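Local coordinates for CrtC domain-containing protein (Fusarium vanettenii 77-13-4, PDB 7A0Q) that is a kievitone hydratase, a lyase that probably adds water to the plant isoflavonoid phytoalexin kievitone, at residues L262-T273 with Y283-F294; I43-Q51 with L172-S180. All blocks are in the same frame, centred on the assembly; numbering follows the deposited sequence.

How the interactions relate
From the N terminus, the chain first lays residues 43-51, part of a loop that precedes strand 58-66, and about 120 residues later strand 171-189 packs against that loop. Interaction 2 therefore closes a long excursion that takes in many strands of the N-terminal lipocalin-like part. Interaction 1 opens only after interaction 2 is complete, so the two follow in series and neither nest nor cross. It closes a short turn between strands 259-275 and 282-291, neighbours in the eight-stranded C-terminal barrel. The two centres lie about 26 Å apart, and their nearest atoms about 12 Å, without touching.

Interaction 1: residues L262-T273 with Y283-F294; sequences LPLEFTPIYKRT and YPLDWKLKISGF. With NAG (2-acetamido-2-deoxy-beta-D-glucopyranose), chain C.
Strands 262-270 and 283-291 run antiparallel at 158°, joined from Pro263 to Ile269 by regular backbone hydrogen bonds, such as Glu265 N to Lys290 O, until the register slips by two residues between Ile269 and Thr273. At this beta bulge Arg272 swings across Asp286. The Arg272 chain, bent at chi3 (-53°), brings NE 2.8 Å from Asp286 OD2 in a nearly straight salt bridge (168°) that uses the syn lone pair of the carboxylate. The carboxylate plane is turned well away from that of the guanidinium, and NH2 reaches OD1 only weakly. Leu285 CB covers one guanidinium face, 3.9 Å from Arg272 NH2, while NH2 also makes a weak bond to Leu285 O. Ser300 hydrogen-bonds Asp286 OD1 and Ser301 O accepts from Arg272 NH2, so both ends of the bridge are also held by the next strand, 295-308. A water that accepts from Arg272 N also lies within bonding distance of Asp286 OD2, one of several acceptors around it.

The two strands form a beta hairpin in the closed eight-stranded, up-and-down barrel of the C-terminal lipocalin-like domain. On the face carrying Leu264, Phe266, Leu289 and Trp287, Leu289 CD2 comes to the edge of the Phe266 ring, 3.9 Å from CD1, and also meets Leu264 CD1. The Phe266 and Trp287 rings meet rim to rim, CE1 of Phe266 lying 3.5 Å from CD1 of Trp287. Trp287 also meets Phe222 edge-to-face. Toward the bulge, Pro284 places CB over the centre of the Tyr270 ring, 3.7 Å from its centroid, in a CH-pi contact. Tyr270 also touches a glycan attached to the protein, its CE1 3.5 Å from C6 of NAG. Across the strands from Asp286, Ile269 extends CD1 to within 3.9 Å of Lys288 CE.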
loop_
_atom_site.group_PDB
_atom_site.type_symbol
_atom_site.label_atom_id
_atom_site.label_comp_id
_atom_site.label_asym_id
_atom_site.label_seq_id
_atom_site.Cartn_x
_atom_site.Cartn_y
_atom_site.Cartn_z
ATOM N N LEU A 262 -15.184 3.867 -9.925
ATOM C CA LEU A 262 -15.322 3.543 -11.344
ATOM C C LEU A 262 -15.004 2.078 -11.600
ATOM O O LEU A 262 -14.016 1.553 -11.081
ATOM C CB LEU A 262 -14.381 4.412 -12.202
ATOM C CG LEU A 262 -14.423 5.922 -11.934
ATOM C CD1 LEU A 262 -13.355 6.640 -12.752
ATOM C CD2 LEU A 262 -15.804 6.478 -12.252
ATOM N N PRO A 263 -15.820 1.391 -12.400
ATOM C CA PRO A 263 -15.453 0.039 -12.838
ATOM C C PRO A 263 -14.203 0.070 -13.703
ATOM O O PRO A 263 -13.893 1.073 -14.349
ATOM C CB PRO A 263 -16.671 -0.420 -13.655
ATOM C CG PRO A 263 -17.780 0.515 -13.304
ATOM C CD PRO A 263 -17.112 1.825 -12.951
ATOM N N LEU A 264 -13.499 -1.061 -13.746
ATOM C CA LEU A 264 -12.334 -1.183 -14.618
ATOM C C LEU A 264 -12.272 -2.578 -15.233
ATOM O O LEU A 264 -12.883 -3.530 -14.744
ATOM C CB LEU A 264 -11.016 -0.866 -13.878
ATOM C CG LEU A 264 -10.576 -1.776 -12.726
ATOM C CD1 LEU A 264 -9.878 -3.052 -13.192
ATOM C CD2 LEU A 264 -9.671 -1.007 -11.764
ATOM N N GLU A 265 -11.524 -2.677 -16.325
ATOM C CA GLU A 265 -11.173 -3.952 -16.939
ATOM C C GLU A 265 -9.705 -4.235 -16.653
ATOM O O GLU A 265 -8.856 -3.359 -16.842
ATOM C CB GLU A 265 -11.434 -3.927 -18.449
ATOM C CG GLU A 265 -12.884 -3.683 -18.806
ATOM C CD GLU A 265 -13.109 -3.589 -20.303
ATOM O OE1 GLU A 265 -12.164 -3.885 -21.066
ATOM O OE2 GLU A 265 -14.231 -3.222 -20.708
ATOM N N PHE A 266 -9.413 -5.461 -16.218
ATOM C CA PHE A 266 -8.100 -5.855 -15.725
ATOM C C PHE A 266 -7.537 -6.945 -16.621
ATOM O O PHE A 266 -8.209 -7.949 -16.866
ATOM C CB PHE A 266 -8.227 -6.353 -14.280
ATOM C CG PHE A 266 -7.032 -7.116 -13.761
ATOM C CD1 PHE A 266 -5.927 -6.448 -13.245
ATOM C CD2 PHE A 266 -7.053 -8.507 -13.707
ATOM C CE1 PHE A 266 -4.848 -7.155 -12.733
ATOM C CE2 PHE A 266 -5.975 -9.217 -13.197
ATOM C CZ PHE A 266 -4.879 -8.546 -12.705
ATOM N N THR A 267 -6.313 -6.754 -17.102
ATOM C CA THR A 267 -5.650 -7.758 -17.937
ATOM C C THR A 267 -4.260 -8.032 -17.388
ATOM O O THR A 267 -3.367 -7.167 -17.512
ATOM C CB THR A 267 -5.557 -7.307 -19.391
ATOM O OG1 THR A 267 -6.873 -7.085 -19.908
ATOM C CG2 THR A 267 -4.871 -8.395 -20.239
ATOM N N PRO A 268 -4.025 -9.188 -16.776
ATOM C CA PRO A 268 -2.658 -9.542 -16.386
ATOM C C PRO A 268 -1.906 -10.104 -17.585
ATOM O O PRO A 268 -2.449 -10.883 -18.375
ATOM C CB PRO A 268 -2.870 -10.604 -15.304
ATOM C CG PRO A 268 -4.151 -11.292 -15.737
ATOM C CD PRO A 268 -4.997 -10.243 -16.433
ATOM N N ILE A 269 -0.649 -9.699 -17.722
ATOM C CA ILE A 269 0.160 -10.044 -18.884
ATOM C C ILE A 269 1.347 -10.870 -18.417
ATOM O O ILE A 269 2.079 -10.460 -17.508
ATOM C CB ILE A 269 0.614 -8.787 -19.645
ATOM C CG1 ILE A 269 -0.613 -8.025 -20.153
ATOM C CG2 ILE A 269 1.509 -9.163 -20.826
ATOM C CD1 ILE A 269 -0.330 -6.622 -20.601
ATOM N N TYR A 270 1.528 -12.040 -19.034
ATOM C CA TYR A 270 2.513 -13.010 -18.578
ATOM C C TYR A 270 3.680 -13.170 -19.551
ATOM O O TYR A 270 4.383 -14.185 -19.503
ATOM C CB TYR A 270 1.849 -14.363 -18.324
ATOM C CG TYR A 270 0.913 -14.412 -17.131
ATOM C CD1 TYR A 270 -0.403 -13.973 -17.236
ATOM C CD2 TYR A 270 1.337 -14.920 -15.908
ATOM C CE1 TYR A 270 -1.268 -14.035 -16.150
ATOM C CE2 TYR A 270 0.482 -14.984 -14.821
ATOM C CZ TYR A 270 -0.818 -14.538 -14.946
ATOM O OH TYR A 270 -1.663 -14.604 -13.862
ATOM N N LYS A 271 3.907 -12.194 -20.435
ATOM C CA LYS A 271 5.140 -12.199 -21.216
ATOM C C LYS A 271 6.353 -12.232 -20.298
ATOM O O LYS A 271 7.330 -12.939 -20.568
ATOM C CB LYS A 271 5.202 -10.982 -22.138
ATOM C CG LYS A 271 4.174 -10.973 -23.258
ATOM C CD LYS A 271 3.809 -9.547 -23.654
ATOM C CE LYS A 271 4.345 -9.187 -25.036
ATOM N NZ LYS A 271 3.980 -7.793 -25.430
ATOM N N ARG A 272 6.297 -11.483 -19.198
ATOM C CA ARG A 272 7.300 -11.514 -18.144
ATOM C C ARG A 272 6.648 -12.033 -16.873
ATOM O O ARG A 272 5.515 -11.661 -16.551
ATOM C CB ARG A 272 7.891 -10.132 -17.880
ATOM C CG ARG A 272 8.420 -9.412 -19.104
ATOM C CD ARG A 272 9.154 -8.143 -18.705
ATOM N NE ARG A 272 8.336 -7.285 -17.853
ATOM C CZ ARG A 272 8.795 -6.625 -16.794
ATOM N NH1 ARG A 272 10.072 -6.723 -16.453
ATOM N NH2 ARG A 272 7.979 -5.865 -16.075
ATOM N N THR A 273 7.350 -12.906 -16.162
ATOM C CA THR A 273 6.793 -13.514 -14.967
ATOM C C THR A 273 7.858 -13.582 -13.887
ATOM O O THR A 273 9.056 -13.452 -14.152
ATOM C CB THR A 273 6.244 -14.928 -15.228
ATOM O OG1 THR A 273 7.294 -15.771 -15.720
ATOM C CG2 THR A 273 5.092 -14.899 -16.225
ATOM N N TYR A 283 3.747 -15.094 -10.744
ATOM C CA TYR A 283 3.188 -13.747 -10.821
ATOM C C TYR A 283 3.379 -13.160 -12.218
ATOM O O TYR A 283 4.464 -13.268 -12.790
ATOM C CB TYR A 283 3.859 -12.820 -9.810
ATOM C CG TYR A 283 3.792 -13.280 -8.374
ATOM C CD1 TYR A 283 2.588 -13.291 -7.679
ATOM C CD2 TYR A 283 4.940 -13.691 -7.705
ATOM C CE1 TYR A 283 2.532 -13.706 -6.359
ATOM C CE2 TYR A 283 4.888 -14.111 -6.391
ATOM C CZ TYR A 283 3.688 -14.108 -5.718
ATOM O OH TYR A 283 3.651 -14.524 -4.411
ATOM N N PRO A 284 2.357 -12.512 -12.776
ATOM C CA PRO A 284 2.578 -11.673 -13.955
ATOM C C PRO A 284 3.334 -10.413 -13.563
ATOM O O PRO A 284 3.310 -9.980 -12.408
ATOM C CB PRO A 284 1.159 -11.344 -14.423
ATOM C CG PRO A 284 0.362 -11.334 -13.141
ATOM C CD PRO A 284 0.985 -12.377 -12.246
ATOM N N LEU A 285 4.015 -9.813 -14.544
ATOM C CA LEU A 285 4.846 -8.638 -14.290
ATOM C C LEU A 285 4.461 -7.429 -15.136
ATOM O O LEU A 285 5.147 -6.408 -15.081
ATOM C CB LEU A 285 6.327 -8.967 -14.502
ATOM C CG LEU A 285 6.964 -9.894 -13.471
ATOM C CD1 LEU A 285 8.458 -9.993 -13.724
ATOM C CD2 LEU A 285 6.710 -9.399 -12.039
ATOM N N ASP A 286 3.383 -7.512 -15.914
ATOM C CA ASP A 286 2.850 -6.370 -16.642
ATOM C C ASP A 286 1.335 -6.477 -16.630
ATOM O O ASP A 286 0.784 -7.562 -16.455
ATOM C CB ASP A 286 3.368 -6.308 -18.092
ATOM C CG ASP A 286 4.883 -6.194 -18.162
ATOM O OD1 ASP A 286 5.403 -5.060 -18.156
ATOM O OD2 ASP A 286 5.555 -7.244 -18.198
ATOM N N TRP A 287 0.669 -5.334 -16.795
ATOM C CA TRP A 287 -0.787 -5.279 -16.706
ATOM C C TRP A 287 -1.318 -4.198 -17.634
ATOM O O TRP A 287 -0.619 -3.240 -17.982
ATOM C CB TRP A 287 -1.276 -4.985 -15.266
ATOM C CG TRP A 287 -0.804 -5.962 -14.242
ATOM C CD1 TRP A 287 -1.483 -7.042 -13.761
ATOM C CD2 TRP A 287 0.459 -5.951 -13.575
ATOM N NE1 TRP A 287 -0.712 -7.714 -12.844
ATOM C CE2 TRP A 287 0.486 -7.063 -12.710
ATOM C CE3 TRP A 287 1.572 -5.107 -13.626
ATOM C CZ2 TRP A 287 1.589 -7.359 -11.908
ATOM C CZ3 TRP A 287 2.663 -5.401 -12.826
ATOM C CH2 TRP A 287 2.661 -6.518 -11.977
ATOM N N LYS A 288 -2.588 -4.347 -17.999
ATOM C CA LYS A 288 -3.378 -3.263 -18.557
ATOM C C LYS A 288 -4.592 -3.022 -17.672
ATOM O O LYS A 288 -5.214 -3.975 -17.188
ATOM C CB LYS A 288 -3.828 -3.576 -19.995
ATOM C CG LYS A 288 -2.721 -3.392 -21.030
ATOM C CD LYS A 288 -3.219 -3.633 -22.452
ATOM C CE LYS A 288 -2.192 -4.397 -23.277
ATOM N NZ LYS A 288 -2.350 -4.167 -24.745
ATOM N N LEU A 289 -4.921 -1.746 -17.464
ATOM C CA LEU A 289 -6.152 -1.342 -16.798
ATOM C C LEU A 289 -6.891 -0.370 -17.697
ATOM O O LEU A 289 -6.294 0.580 -18.210
ATOM C CB LEU A 289 -5.885 -0.670 -15.451
ATOM C CG LEU A 289 -5.179 -1.487 -14.372
ATOM C CD1 LEU A 289 -4.720 -0.574 -13.232
ATOM C CD2 LEU A 289 -6.075 -2.588 -13.837
ATOM N N LYS A 290 -8.184 -0.595 -17.868
ATOM C CA LYS A 290 -9.066 0.338 -18.559
ATOM C C LYS A 290 -10.070 0.798 -17.510
ATOM O O LYS A 290 -10.941 0.020 -17.120
ATOM C CB LYS A 290 -9.753 -0.357 -19.731
ATOM C CG LYS A 290 -10.806 0.439 -20.450
ATOM C CD LYS A 290 -10.990 -0.088 -21.868
ATOM C CE LYS A 290 -11.680 0.937 -22.742
ATOM N NZ LYS A 290 -11.133 2.296 -22.486
ATOM N N ILE A 291 -9.936 2.029 -17.016
ATOM C CA ILE A 291 -10.825 2.542 -15.974
ATOM C C ILE A 291 -11.955 3.325 -16.641
ATOM O O ILE A 291 -11.710 4.338 -17.308
ATOM C CB ILE A 291 -10.063 3.402 -14.951
ATOM C CG1 ILE A 291 -8.908 2.586 -14.354
ATOM C CG2 ILE A 291 -11.025 3.868 -13.845
ATOM C CD1 ILE A 291 -8.006 3.368 -13.370
ATOM N N SER A 292 -13.192 2.856 -16.442
ATOM C CA SER A 292 -14.337 3.316 -17.224
ATOM C C SER A 292 -14.525 4.818 -17.097
ATOM O O SER A 292 -14.682 5.345 -15.989
ATOM C CB SER A 292 -15.608 2.595 -16.773
ATOM O OG SER A 292 -16.715 2.907 -17.618
ATOM N N GLY A 293 -14.523 5.501 -18.241
ATOM C CA GLY A 293 -14.751 6.928 -18.283
ATOM C C GLY A 293 -13.566 7.774 -17.877
ATOM O O GLY A 293 -13.682 9.007 -17.871
ATOM N N PHE A 294 -12.429 7.159 -17.550
ATOM C CA PHE A 294 -11.299 7.879 -16.972
ATOM C C PHE A 294 -10.035 7.750 -17.811
ATOM O O PHE A 294 -9.470 8.773 -18.212
ATOM C CB PHE A 294 -11.052 7.382 -15.538
ATOM C CG PHE A 294 -9.996 8.160 -14.801
ATOM C CD1 PHE A 294 -10.287 9.398 -14.247
ATOM C CD2 PHE A 294 -8.708 7.660 -14.666
ATOM C CE1 PHE A 294 -9.319 10.120 -13.574
ATOM C CE2 PHE A 294 -7.736 8.378 -13.990
ATOM C CZ PHE A 294 -8.040 9.613 -13.442
HETATM C C1 NAG C . -5.913 -17.068 -13.527
HETATM C C2 NAG C . -6.787 -18.125 -14.184
HETATM C C3 NAG C . -6.047 -18.756 -15.356
HETATM C C4 NAG C . -5.552 -17.677 -16.310
HETATM C C5 NAG C . -4.783 -16.589 -15.555
HETATM C C6 NAG C . -4.461 -15.395 -16.421
HETATM C C7 NAG C . -8.317 -19.056 -12.505
HETATM C C8 NAG C . -8.575 -20.185 -11.561
HETATM N N2 NAG C . -7.189 -19.138 -13.221
HETATM O O3 NAG C . -6.933 -19.638 -16.040
HETATM O O4 NAG C . -4.699 -18.249 -17.297
HETATM O O5 NAG C . -5.575 -16.094 -14.464
HETATM O O6 NAG C . -5.646 -14.715 -16.812
HETATM O O7 NAG C . -9.095 -18.108 -12.617
HETATM O O HOH W 1 4.266 -9.622 -18.795
#

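Interaction 2: residues I43-Q51 with L172-S180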
loop_
_atom_site.group_PDB
_atom_site.type_symbol
_atom_site.label_atom_id
_atom_site.label_comp_id
_atom_site.label_asym_id
_atom_site.label_seq_id
_atom_site.Cartn_x
_atom_site.Cartn_y
_atom_site.Cartn_z
ATOM N N ILE A 43 -17.984 10.397 5.190
ATOM C CA ILE A 43 -17.372 9.065 5.247
ATOM C C ILE A 43 -17.784 8.353 6.534
ATOM O O ILE A 43 -18.232 8.961 7.506
ATOM C CB ILE A 43 -15.843 9.143 5.096
ATOM C CG1 ILE A 43 -15.221 9.945 6.237
ATOM C CG2 ILE A 43 -15.479 9.768 3.748
ATOM C CD1 ILE A 43 -13.708 9.945 6.222
ATOM N N VAL A 44 -17.661 7.024 6.531
ATOM C CA VAL A 44 -18.332 6.238 7.568
ATOM C C VAL A 44 -17.495 6.016 8.824
ATOM O O VAL A 44 -17.868 5.199 9.675
ATOM C CB VAL A 44 -18.802 4.877 7.024
ATOM C CG1 VAL A 44 -19.803 5.081 5.890
ATOM C CG2 VAL A 44 -17.623 4.022 6.564
ATOM N N TYR A 45 -16.384 6.742 8.973
ATOM C CA TYR A 45 -15.606 6.666 10.210
ATOM C C TYR A 45 -14.776 7.930 10.384
ATOM O O TYR A 45 -14.585 8.716 9.450
ATOM C CB TYR A 45 -14.692 5.429 10.234
ATOM C CG TYR A 45 -13.995 5.145 8.931
ATOM C CD1 TYR A 45 -12.979 5.965 8.466
ATOM C CD2 TYR A 45 -14.369 4.057 8.146
ATOM C CE1 TYR A 45 -12.340 5.711 7.262
ATOM C CE2 TYR A 45 -13.745 3.796 6.958
ATOM C CZ TYR A 45 -12.737 4.620 6.509
ATOM O OH TYR A 45 -12.099 4.358 5.320
ATOM N N GLY A 46 -14.301 8.117 11.614
ATOM C CA GLY A 46 -13.210 9.058 11.881
ATOM C C GLY A 46 -11.882 8.347 11.678
ATOM O O GLY A 46 -11.704 7.206 12.097
ATOM N N LEU A 47 -10.956 9.034 11.009
ATOM C CA LEU A 47 -9.647 8.442 10.748
ATOM C C LEU A 47 -8.910 8.142 12.045
ATOM O O LEU A 47 -8.384 7.039 12.235
ATOM C CB LEU A 47 -8.810 9.364 9.867
ATOM C CG LEU A 47 -9.440 9.722 8.524
ATOM C CD1 LEU A 47 -8.431 10.393 7.601
ATOM C CD2 LEU A 47 -10.026 8.474 7.853
ATOM N N SER A 48 -8.848 9.131 12.943
ATOM C CA SER A 48 -8.035 8.988 14.149
ATOM C C SER A 48 -8.502 7.809 14.988
ATOM O O SER A 48 -7.687 7.020 15.489
ATOM C CB SER A 48 -8.109 10.282 14.973
ATOM O OG SER A 48 -7.506 11.374 14.297
ATOM N N GLU A 49 -9.819 7.676 15.142
ATOM C CA GLU A 49 -10.428 6.627 15.945
ATOM C C GLU A 49 -10.280 5.248 15.310
ATOM O O GLU A 49 -10.473 4.234 15.992
ATOM C CB GLU A 49 -11.917 6.938 16.132
ATOM C CG GLU A 49 -12.236 8.205 16.951
ATOM C CD GLU A 49 -12.036 9.534 16.203
ATOM O OE1 GLU A 49 -11.845 9.548 14.970
ATOM O OE2 GLU A 49 -12.091 10.592 16.869
ATOM N N SER A 50 -9.977 5.194 14.018
ATOM C CA SER A 50 -9.820 3.943 13.291
ATOM C C SER A 50 -8.410 3.372 13.379
ATOM O O SER A 50 -8.173 2.243 12.924
ATOM C CB SER A 50 -10.174 4.178 11.826
ATOM O OG SER A 50 -11.545 4.506 11.742
ATOM N N GLN A 51 -7.464 4.117 13.947
ATOM C CA GLN A 51 -6.065 3.721 13.960
ATOM C C GLN A 51 -5.626 2.770 15.082
ATOM O O GLN A 51 -4.701 1.986 14.856
ATOM C CB GLN A 51 -5.199 4.982 14.023
ATOM C CG GLN A 51 -5.267 5.849 12.758
ATOM C CD GLN A 51 -4.312 5.345 11.704
ATOM O OE1 GLN A 51 -4.509 4.266 11.152
ATOM N NE2 GLN A 51 -3.246 6.099 11.439
ATOM N N LEU A 172 -17.708 -7.095 4.948
ATOM C CA LEU A 172 -17.286 -5.723 4.699
ATOM C C LEU A 172 -15.808 -5.521 5.012
ATOM O O LEU A 172 -15.236 -6.185 5.881
ATOM C CB LEU A 172 -18.125 -4.758 5.540
ATOM C CG LEU A 172 -19.624 -4.881 5.267
ATOM C CD1 LEU A 172 -20.420 -4.224 6.388
ATOM C CD2 LEU A 172 -19.942 -4.269 3.919
ATOM N N THR A 173 -15.186 -4.608 4.269
ATOM C CA THR A 173 -13.915 -4.039 4.681
ATOM C C THR A 173 -14.060 -2.531 4.798
ATOM O O THR A 173 -14.941 -1.910 4.197
ATOM C CB THR A 173 -12.768 -4.386 3.717
ATOM O OG1 THR A 173 -11.508 -4.120 4.365
ATOM C CG2 THR A 173 -12.846 -3.564 2.433
ATOM N N TRP A 174 -13.187 -1.956 5.620
ATOM C CA TRP A 174 -13.063 -0.512 5.772
ATOM C C TRP A 174 -11.624 -0.172 5.448
ATOM O O TRP A 174 -10.716 -0.821 5.964
ATOM C CB TRP A 174 -13.405 -0.062 7.202
ATOM C CG TRP A 174 -14.851 -0.243 7.532
ATOM C CD1 TRP A 174 -15.835 0.689 7.427
ATOM C CD2 TRP A 174 -15.473 -1.440 8.006
ATOM N NE1 TRP A 174 -17.048 0.146 7.802
ATOM C CE2 TRP A 174 -16.847 -1.161 8.165
ATOM C CE3 TRP A 174 -15.002 -2.725 8.306
ATOM C CZ2 TRP A 174 -17.759 -2.119 8.618
ATOM C CZ3 TRP A 174 -15.913 -3.680 8.753
ATOM C CH2 TRP A 174 -17.274 -3.366 8.905
ATOM N N GLU A 175 -11.415 0.804 4.562
ATOM C CA GLU A 175 -10.059 1.083 4.102
ATOM C C GLU A 175 -9.912 2.549 3.717
ATOM O O GLU A 175 -10.743 3.087 2.980
ATOM C CB GLU A 175 -9.697 0.193 2.898
ATOM C CG GLU A 175 -8.256 0.409 2.380
ATOM C CD GLU A 175 -8.046 -0.071 0.944
ATOM O OE1 GLU A 175 -9.040 -0.387 0.246
ATOM O OE2 GLU A 175 -6.882 -0.107 0.493
ATOM N N PHE A 176 -8.836 3.191 4.192
ATOM C CA PHE A 176 -8.463 4.506 3.685
ATOM C C PHE A 176 -6.966 4.551 3.407
ATOM O O PHE A 176 -6.167 3.856 4.040
ATOM C CB PHE A 176 -8.884 5.659 4.631
ATOM C CG PHE A 176 -8.241 5.629 6.001
ATOM C CD1 PHE A 176 -8.884 5.006 7.074
ATOM C CD2 PHE A 176 -7.045 6.285 6.235
ATOM C CE1 PHE A 176 -8.329 5.005 8.335
ATOM C CE2 PHE A 176 -6.481 6.279 7.507
ATOM C CZ PHE A 176 -7.123 5.636 8.549
ATOM N N GLY A 177 -6.613 5.360 2.419
ATOM C CA GLY A 177 -5.222 5.594 2.059
ATOM C C GLY A 177 -4.881 7.054 2.282
ATOM O O GLY A 177 -5.697 7.937 2.012
ATOM N N LEU A 178 -3.674 7.300 2.785
ATOM C CA LEU A 178 -3.136 8.651 2.898
ATOM C C LEU A 178 -1.980 8.710 1.911
ATOM O O LEU A 178 -0.892 8.196 2.207
ATOM C CB LEU A 178 -2.655 8.930 4.326
ATOM C CG LEU A 178 -3.713 8.652 5.398
ATOM C CD1 LEU A 178 -3.179 8.838 6.821
ATOM C CD2 LEU A 178 -4.964 9.491 5.159
ATOM N N PRO A 179 -2.169 9.282 0.709
ATOM C CA PRO A 179 -1.283 8.934 -0.422
ATOM C C PRO A 179 0.102 9.565 -0.448
ATOM O O PRO A 179 1.052 8.925 -0.912
ATOM C CB PRO A 179 -2.079 9.393 -1.653
ATOM C CG PRO A 179 -3.441 9.660 -1.171
ATOM C CD PRO A 179 -3.360 10.025 0.268
ATOM N N SER A 180 0.239 10.792 0.049
ATOM C CA SER A 180 1.456 11.573 -0.164
ATOM C C SER A 180 1.888 12.267 1.121
ATOM O O SER A 180 2.125 13.478 1.155
ATOM C CB SER A 180 1.238 12.588 -1.284
ATOM O OG SER A 180 1.051 11.924 -2.516
#
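Tyr45 and Phe176 both carry CG between the backbone N and the carbonyl carbon (chi1 42° and 62°), and these torsions bring their rings together at an oblique angle, with Tyr45 CE1 3.5 Å from Phe176 CD1. Trp174 completes the aromatic cluster. Trp174 CD1 approaches the edge of the Tyr45 ring, 3.7 Å from Tyr45 CD2, and the two ring systems meet rim to rim with their planes steeply inclined. Val44 CG2 adds an aliphatic contact at the edge of the indole, 3.9 Å from Trp174 CD1.

Leu47 covers one face of the Phe176 ring: in one of two deposited conformers, Leu47 CD2 sits over the middle of the ring, 3.7 Å from its centroid, in a CH-pi contact. Ser50 CB lies at the edge of the same ring, 4.0 Å from Phe176 CE1. Gln51 OE1 approaches obliquely, 3.9 Å from Phe176 CZ. Ser50 OG donates to Gly46 O (2.7 Å), tying Gly46 to the helically wound residues 47-51, which lack a regular helix's hydrogen bonds. No hydrogen bond crosses between the segments; Tyr45 OH instead bonds Gly164 O, and Gln51 OE1 takes a bond from Tyr205 OH.

The N-terminal loop 43-51 thus packs against strand 171-189 of the lipocalin-like CrtC domain, bonded through Val44 to Ala163 on strand 158-168 and through Ser50 O to Arg207 on strand 202-210.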